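Exo beta-1,2-glucooligosaccharide sophorohydrolase (non-reducing end) (Parabacteroides distasonis ATCC 8503, PDB 5Z06) hydrolyses linear beta-1,2-glucan and beta-1,2-glucooligosaccharides of four or more units, releasing sophorose from the non-reducing end as a monomeric exo-type enzyme. Local coordinates at residues Pro41-Val46 with Thr171-Asp176. Numbering follows the deposited sequence.
Sequences PVAGSV and TIYLDD. With CA (calcium ion), chain C.
Val-46 and Tyr-173 meet through a CH-pi contact. The CG2 methyl of Val-46 sits over the centre of one face of the Tyr-173 ring, 3.4 Å from its centroid and only 14° off the ring normal, so this one methyl touches all six ring carbons; its nearest approach is 3.3 Å to CD1 of Tyr-173. The two side chains cross at about a right angle. In Val-46, CG1 lies anti to the carbonyl carbon (chi1 -71°), which leaves CG2 between the backbone N and the carbonyl carbon and turned onto the ring.

A second apolar contact comes from Ala-43, whose CB approaches the ring obliquely and lies 3.7 Å from CE1 of Tyr-173. No hydrogen bond joins the two segments; strand 53-59 pairs antiparallel with both strands and links them, Ala-43 bonding by its backbone to Ser-53 and Ile-172 to Leu-56. Arg-92 of strand 86-93 touches both Val-46 and Tyr-173.

Two residues further along the strand, Asp-175 turns to metal binding. Its carboxylate is bidentate on the calcium ion, with OD1 at 2.5 Å and OD2 at 2.6 Å from the metal. OD1 also accepts a bent hydrogen bond from the backbone N of Asp-176 (2.9 Å, 131°), which arrives from above the carboxylate plane. Glu-12, Asn-13, Thr-49 and Asn-52 complete the calcium site. The arrangement is thus a small apolar cluster on an antiparallel beta-sheet of the N-terminal beta-rich region, beside a calcium site that joins strand 169-180 to the loops around it.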
# COMPACT_ATOMS: atom_id res chain seq x y z
N PRO A 41 17.75 13.64 -11.96
CA PRO A 41 16.77 14.67 -11.64
C PRO A 41 15.45 14.39 -12.29
O PRO A 41 15.38 13.73 -13.33
CB PRO A 41 17.39 15.95 -12.20
CG PRO A 41 18.83 15.64 -12.37
CD PRO A 41 18.87 14.19 -12.72
N VAL A 42 14.40 14.87 -11.66
CA VAL A 42 13.07 14.76 -12.21
C VAL A 42 12.76 16.13 -12.77
O VAL A 42 12.72 17.11 -12.04
CB VAL A 42 12.05 14.41 -11.14
CG1 VAL A 42 10.63 14.50 -11.69
CG2 VAL A 42 12.31 13.00 -10.64
N ALA A 43 12.52 16.18 -14.07
CA ALA A 43 12.10 17.42 -14.70
C ALA A 43 10.58 17.49 -14.61
O ALA A 43 9.88 16.64 -15.20
CB ALA A 43 12.54 17.44 -16.14
N GLY A 44 10.09 18.51 -13.92
CA GLY A 44 8.67 18.74 -13.75
C GLY A 44 8.08 19.65 -14.81
O GLY A 44 6.86 19.73 -14.90
N SER A 45 8.91 20.31 -15.61
CA SER A 45 8.43 21.25 -16.63
C SER A 45 8.29 20.62 -18.02
O SER A 45 7.72 21.24 -18.91
CB SER A 45 9.35 22.47 -16.70
OG SER A 45 10.66 22.08 -17.09
N VAL A 46 8.82 19.43 -18.23
CA VAL A 46 8.65 18.73 -19.49
C VAL A 46 8.35 17.29 -19.22
O VAL A 46 8.98 16.64 -18.37
CB VAL A 46 9.87 18.83 -20.44
CG1 VAL A 46 10.00 20.26 -20.99
CG2 VAL A 46 11.15 18.38 -19.76
N THR A 171 21.34 18.06 -22.54
CA THR A 171 20.25 17.71 -21.67
C THR A 171 19.27 17.02 -22.58
O THR A 171 18.79 17.61 -23.55
CB THR A 171 19.59 18.94 -21.07
OG1 THR A 171 20.45 19.49 -20.08
CG2 THR A 171 18.26 18.59 -20.42
N ILE A 172 18.99 15.76 -22.26
CA ILE A 172 17.84 15.10 -22.85
C ILE A 172 16.88 14.70 -21.72
O ILE A 172 17.29 14.51 -20.57
CB ILE A 172 18.24 13.91 -23.76
CG1 ILE A 172 18.81 12.75 -22.95
CG2 ILE A 172 19.23 14.41 -24.82
CD1 ILE A 172 19.22 11.55 -23.77
N TYR A 173 15.61 14.60 -22.06
CA TYR A 173 14.62 14.14 -21.15
C TYR A 173 14.13 12.77 -21.60
O TYR A 173 13.94 12.53 -22.79
CB TYR A 173 13.48 15.12 -21.09
CG TYR A 173 13.94 16.50 -20.75
CD1 TYR A 173 14.10 16.90 -19.43
CD2 TYR A 173 14.24 17.41 -21.76
CE1 TYR A 173 14.53 18.18 -19.12
CE2 TYR A 173 14.67 18.70 -21.45
CZ TYR A 173 14.80 19.07 -20.14
OH TYR A 173 15.24 20.33 -19.83
N LEU A 174 13.95 11.89 -20.63
CA LEU A 174 13.48 10.53 -20.86
C LEU A 174 12.20 10.37 -20.06
O LEU A 174 12.15 10.70 -18.88
CB LEU A 174 14.50 9.52 -20.39
CG LEU A 174 15.92 9.79 -20.88
CD1 LEU A 174 16.83 8.76 -20.24
CD2 LEU A 174 16.02 9.74 -22.40
N ASP A 175 11.17 9.90 -20.75
CA ASP A 175 9.91 9.62 -20.15
C ASP A 175 9.37 8.29 -20.71
O ASP A 175 9.80 7.81 -21.76
CB ASP A 175 8.94 10.77 -20.45
CG ASP A 175 7.86 10.90 -19.42
OD1 ASP A 175 7.86 10.14 -18.44
OD2 ASP A 175 6.98 11.76 -19.57
N ASP A 176 8.44 7.70 -19.97
CA ASP A 176 7.70 6.53 -20.42
C ASP A 176 8.58 5.40 -20.91
O ASP A 176 8.37 4.85 -21.99
CB ASP A 176 6.67 6.97 -21.42
CG ASP A 176 5.83 8.07 -20.87
OD1 ASP A 176 5.33 7.90 -19.74
OD2 ASP A 176 5.72 9.11 -21.53
CA CA C . 5.92 11.12 -17.29